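Local coordinates for SusD superfamily protein (Bacteroides fragilis, PDB 3L22) that probably binds sugars at the outer membrane, as SusD does, and can bind zinc ions, at residues K288-I300 with R356-N368. Numbering follows the deposited sequence. Where two conformers were deposited one is given.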
loop_
_atom_site.group_PDB
_atom_site.type_symbol
_atom_site.label_atom_id
_atom_site.label_comp_id
_atom_site.label_asym_id
_atom_site.label_seq_id
_atom_site.Cartn_x
_atom_site.Cartn_y
_atom_site.Cartn_z
ATOM N N LYS A 288 -7.143 -22.086 4.346
ATOM C CA LYS A 288 -6.355 -23.114 3.710
ATOM C C LYS A 288 -5.450 -23.816 4.741
ATOM O O LYS A 288 -4.789 -23.132 5.516
ATOM C CB LYS A 288 -5.480 -22.512 2.614
ATOM C CG LYS A 288 -6.284 -21.834 1.486
ATOM C CD LYS A 288 -5.336 -21.258 0.472
ATOM C CE LYS A 288 -6.003 -20.286 -0.505
ATOM N NZ LYS A 288 -6.364 -20.973 -1.717
ATOM N N PRO A 289 -5.390 -25.170 4.732
ATOM C CA PRO A 289 -4.635 -25.779 5.843
ATOM C C PRO A 289 -3.123 -25.456 5.945
ATOM O O PRO A 289 -2.661 -25.269 7.079
ATOM C CB PRO A 289 -4.933 -27.274 5.689
ATOM C CG PRO A 289 -6.347 -27.302 5.175
ATOM C CD PRO A 289 -6.425 -26.105 4.222
ATOM N N ASP A 290 -2.399 -25.252 4.846
ATOM C CA ASP A 290 -1.001 -24.832 4.942
ATOM C C ASP A 290 -0.766 -23.386 5.400
ATOM O O ASP A 290 0.355 -22.998 5.689
ATOM C CB ASP A 290 -0.276 -25.072 3.628
ATOM C CG ASP A 290 -0.122 -26.577 3.289
ATOM O OD1 ASP A 290 -0.631 -27.463 4.015
ATOM O OD2 ASP A 290 0.561 -26.851 2.281
ATOM N N TYR A 291 -1.822 -22.589 5.466
ATOM C CA TYR A 291 -1.731 -21.212 5.833
ATOM C C TYR A 291 -2.607 -20.949 7.048
ATOM O O TYR A 291 -3.002 -19.836 7.290
ATOM C CB TYR A 291 -2.072 -20.352 4.587
ATOM C CG TYR A 291 -1.096 -20.692 3.479
ATOM C CD1 TYR A 291 0.132 -20.084 3.392
ATOM C CD2 TYR A 291 -1.391 -21.716 2.568
ATOM C CE1 TYR A 291 1.060 -20.482 2.424
ATOM C CE2 TYR A 291 -0.494 -22.108 1.592
ATOM C CZ TYR A 291 0.737 -21.482 1.528
ATOM O OH TYR A 291 1.612 -21.876 0.559
ATOM N N SER A 292 -2.904 -22.006 7.815
ATOM C CA SER A 292 -3.563 -21.868 9.091
ATOM C C SER A 292 -3.029 -22.856 10.106
ATOM O O SER A 292 -3.727 -23.250 11.001
ATOM C CB SER A 292 -5.073 -22.024 8.919
ATOM O OG SER A 292 -5.382 -23.247 8.318
ATOM N N LEU A 293 -1.751 -23.178 10.024
ATOM C CA LEU A 293 -1.157 -24.161 10.916
ATOM C C LEU A 293 -1.130 -23.625 12.354
ATOM O O LEU A 293 -0.757 -22.472 12.601
ATOM C CB LEU A 293 0.257 -24.481 10.445
ATOM C CG LEU A 293 0.382 -25.166 9.091
ATOM C CD1 LEU A 293 1.849 -25.053 8.594
ATOM C CD2 LEU A 293 -0.135 -26.616 9.164
ATOM N N ALA A 294 -1.551 -24.454 13.295
ATOM C CA ALA A 294 -1.685 -24.062 14.684
ATOM C C ALA A 294 -0.355 -23.553 15.279
ATOM O O ALA A 294 -0.358 -22.710 16.192
ATOM C CB ALA A 294 -2.285 -25.286 15.554
ATOM N N THR A 295 0.780 -24.043 14.776
ATOM C CA THR A 295 2.072 -23.615 15.292
ATOM C C THR A 295 2.738 -22.522 14.430
ATOM O O THR A 295 3.885 -22.173 14.680
ATOM C CB THR A 295 3.035 -24.788 15.363
ATOM O OG1 THR A 295 3.092 -25.354 14.062
ATOM C CG2 THR A 295 2.565 -25.878 16.379
ATOM N N ASP A 296 2.056 -22.007 13.402
ATOM C CA ASP A 296 2.554 -20.861 12.628
ATOM C C ASP A 296 2.510 -19.641 13.548
ATOM O O ASP A 296 1.478 -19.356 14.131
ATOM C CB ASP A 296 1.655 -20.676 11.388
ATOM C CG ASP A 296 2.120 -19.588 10.397
ATOM O OD1 ASP A 296 2.552 -18.483 10.798
ATOM O OD2 ASP A 296 1.917 -19.808 9.163
ATOM N N LYS A 297 3.606 -18.902 13.648
ATOM C CA LYS A 297 3.663 -17.687 14.510
ATOM C C LYS A 297 2.591 -16.653 14.224
ATOM O O LYS A 297 2.115 -16.007 15.140
ATOM C CB LYS A 297 5.041 -17.022 14.418
ATOM C CG LYS A 297 6.173 -17.857 15.029
ATOM C CD LYS A 297 7.502 -17.065 15.021
ATOM C CE LYS A 297 8.721 -17.930 15.318
ATOM N NZ LYS A 297 9.993 -17.238 14.844
ATOM N N ARG A 298 2.221 -16.502 12.946
ATOM C CA ARG A 298 1.238 -15.556 12.510
ATOM C C ARG A 298 -0.184 -15.971 12.919
ATOM O O ARG A 298 -1.009 -15.121 13.251
ATOM C CB ARG A 298 1.345 -15.381 11.013
ATOM C CG ARG A 298 2.718 -14.848 10.577
ATOM C CD ARG A 298 3.008 -15.053 9.117
ATOM N NE ARG A 298 3.090 -16.476 8.781
ATOM C CZ ARG A 298 3.554 -16.943 7.628
ATOM N NH1 ARG A 298 3.982 -16.118 6.670
ATOM N NH2 ARG A 298 3.560 -18.256 7.406
ATOM N N ILE A 299 -0.437 -17.278 12.923
ATOM C CA ILE A 299 -1.698 -17.847 13.372
ATOM C C ILE A 299 -1.804 -17.676 14.903
ATOM O O ILE A 299 -2.794 -17.125 15.386
ATOM C CB ILE A 299 -1.845 -19.329 12.909
ATOM C CG1 ILE A 299 -1.843 -19.408 11.360
ATOM C CG2 ILE A 299 -3.088 -20.022 13.539
ATOM C CD1 ILE A 299 -2.824 -18.534 10.631
ATOM N N ILE A 300 -0.746 -18.052 15.627
ATOM C CA ILE A 300 -0.690 -17.894 17.081
ATOM C C ILE A 300 -0.904 -16.425 17.435
ATOM O O ILE A 300 -1.701 -16.140 18.276
ATOM C CB ILE A 300 0.651 -18.354 17.677
ATOM C CG1 ILE A 300 0.850 -19.868 17.469
ATOM C CG2 ILE A 300 0.734 -18.010 19.217
ATOM C CD1 ILE A 300 2.242 -20.383 17.810
ATOM N N ARG A 356 8.771 -17.832 4.951
ATOM C CA ARG A 356 7.924 -18.843 5.585
ATOM C C ARG A 356 8.613 -19.439 6.811
ATOM O O ARG A 356 7.976 -19.655 7.837
ATOM C CB ARG A 356 7.541 -19.947 4.594
ATOM C CG ARG A 356 6.600 -21.029 5.154
ATOM C CD ARG A 356 6.101 -21.995 4.080
ATOM N NE ARG A 356 5.210 -23.016 4.639
ATOM C CZ ARG A 356 3.905 -22.858 4.871
ATOM N NH1 ARG A 356 3.272 -21.742 4.562
ATOM N NH2 ARG A 356 3.206 -23.849 5.404
ATOM N N GLY A 357 9.906 -19.728 6.691
ATOM C CA GLY A 357 10.704 -20.263 7.803
ATOM C C GLY A 357 10.788 -19.381 9.030
ATOM O O GLY A 357 11.018 -19.868 10.131
ATOM N N ARG A 358 10.617 -18.074 8.857
ATOM C CA ARG A 358 10.535 -17.190 10.009
ATOM C C ARG A 358 9.337 -17.534 10.913
ATOM O O ARG A 358 9.452 -17.441 12.153
ATOM C CB ARG A 358 10.606 -15.730 9.596
ATOM C CG ARG A 358 10.672 -14.732 10.774
ATOM C CD ARG A 358 9.343 -14.150 11.146
ATOM N NE ARG A 358 8.714 -13.334 10.112
ATOM C CZ ARG A 358 8.846 -12.013 9.965
ATOM N NH1 ARG A 358 9.648 -11.302 10.757
ATOM N NH2 ARG A 358 8.169 -11.385 9.001
ATOM N N SER A 359 8.224 -17.972 10.303
ATOM C CA SER A 359 6.993 -18.236 11.039
ATOM C C SER A 359 6.607 -19.720 11.209
ATOM O O SER A 359 5.833 -20.047 12.114
ATOM C CB SER A 359 5.844 -17.482 10.363
ATOM O OG SER A 359 6.023 -16.072 10.466
ATOM N N VAL A 360 7.096 -20.583 10.312
ATOM C CA VAL A 360 6.679 -22.000 10.227
ATOM C C VAL A 360 7.922 -22.867 10.300
ATOM O O VAL A 360 8.786 -22.732 9.482
ATOM C CB VAL A 360 5.935 -22.316 8.882
ATOM C CG1 VAL A 360 5.592 -23.821 8.743
ATOM C CG2 VAL A 360 4.616 -21.463 8.750
ATOM N N ASP A 361 8.014 -23.755 11.269
ATOM C CA ASP A 361 9.149 -24.700 11.355
ATOM C C ASP A 361 9.232 -25.669 10.164
ATOM O O ASP A 361 8.299 -26.436 9.905
ATOM C CB ASP A 361 8.996 -25.520 12.626
ATOM C CG ASP A 361 10.115 -26.543 12.816
ATOM O OD1 ASP A 361 11.300 -26.249 12.542
ATOM O OD2 ASP A 361 9.788 -27.659 13.259
ATOM N N ALA A 362 10.371 -25.644 9.478
ATOM C CA ALA A 362 10.571 -26.355 8.224
ATOM C C ALA A 362 10.518 -27.844 8.400
ATOM O O ALA A 362 9.950 -28.539 7.563
ATOM C CB ALA A 362 11.903 -25.971 7.583
ATOM N N ALA A 363 11.107 -28.326 9.495
ATOM C CA ALA A 363 11.152 -29.757 9.828
ATOM C C ALA A 363 9.779 -30.417 9.916
ATOM O O ALA A 363 9.673 -31.594 9.610
ATOM C CB ALA A 363 11.929 -29.993 11.149
ATOM N N THR A 364 8.739 -29.684 10.300
ATOM C CA THR A 364 7.381 -30.249 10.364
ATOM C C THR A 364 6.367 -29.576 9.398
ATOM O O THR A 364 5.180 -29.707 9.559
ATOM C CB THR A 364 6.873 -30.093 11.758
ATOM O OG1 THR A 364 6.865 -28.698 12.053
ATOM C CG2 THR A 364 7.802 -30.864 12.771
ATOM N N ASP A 365 6.844 -28.876 8.380
ATOM C CA ASP A 365 5.974 -28.164 7.413
ATOM C C ASP A 365 5.381 -29.162 6.381
ATOM O O ASP A 365 6.118 -29.915 5.743
ATOM C CB ASP A 365 6.830 -27.129 6.692
ATOM C CG ASP A 365 6.031 -26.112 5.891
ATOM O OD1 ASP A 365 4.820 -26.288 5.638
ATOM O OD2 ASP A 365 6.649 -25.086 5.509
ATOM N N PRO A 366 4.069 -29.133 6.176
ATOM C CA PRO A 366 3.481 -29.948 5.116
ATOM C C PRO A 366 3.800 -29.512 3.680
ATOM O O PRO A 366 3.580 -30.291 2.772
ATOM C CB PRO A 366 1.977 -29.856 5.384
ATOM C CG PRO A 366 1.785 -28.782 6.256
ATOM C CD PRO A 366 3.039 -28.472 6.987
ATOM N N LEU A 367 4.298 -28.300 3.487
ATOM C CA LEU A 367 4.701 -27.809 2.164
ATOM C C LEU A 367 6.184 -28.105 1.962
ATOM O O LEU A 367 7.013 -27.676 2.764
ATOM C CB LEU A 367 4.453 -26.299 2.086
ATOM C CG LEU A 367 4.739 -25.557 0.780
ATOM C CD1 LEU A 367 3.775 -26.031 -0.311
ATOM C CD2 LEU A 367 4.634 -24.041 1.027
ATOM N N ASN A 368 6.515 -28.869 0.934
ATOM C CA ASN A 368 7.906 -29.085 0.586
ATOM C C ASN A 368 8.354 -28.076 -0.486
ATOM O O ASN A 368 8.227 -28.319 -1.691
ATOM C CB ASN A 368 8.129 -30.525 0.137
ATOM C CG ASN A 368 9.605 -30.881 0.071
ATOM O OD1 ASN A 368 10.476 -29.991 -0.106
ATOM N ND2 ASN A 368 9.907 -32.176 0.219
HETATM O O HOH W 1 1.239 -29.076 1.352
HETATM O O HOH W 2 6.440 -24.001 13.359
#
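Arg356 is extended from CG to NE, with CG trans to the backbone N (chi1 -178°), which carries its guanidinium to the backbone of Asp290. Lys297 is also extended beyond CG and reaches past Ser359 to the carbonyl of Arg358.

Arg356 NH2 donates to Asp290 O at 3.0 Å, in the carbonyl plane and on a lone pair. The same guanidinium grips Asp365 side-on, NE to OD2 at 2.7 Å and NH2 to OD1. Val360 CG2 lies over one face of the group and Leu367 CD2 over the other. The Tyr291 ring stands at 66° to it, with CE1 3.3 Å from Arg356 NH1. Leu293 CD1 packs against Val360 CG1 at 3.9 Å and against Pro366 CD.

Lys297 N donates to Ser359 O at 2.9 Å. Lys297 NZ meets Arg358 O at 2.8 Å, almost straight on, and also pairs with Glu234. Asp296 OD1 caps helix 297-302, accepting from Arg298 N and NE; OD2 forms a salt bridge with Arg298 NH2. Ser359 CB rests on one face of the Arg298 guanidinium.

In this SusD-family fold, the contact joins the start of helix 297-302 to the chain following helix 345-359. The Asp290 side chain lies about 3 Å from a zinc ion (nearest atoms).

Arg298 NH2 and Arg356 NH1 lie 4.5 Å apart. The acidic partners, with Glu384 shared by both arginines, probably offset the like charges, while hydrogen bonds to backbone carbonyls hold the segments together.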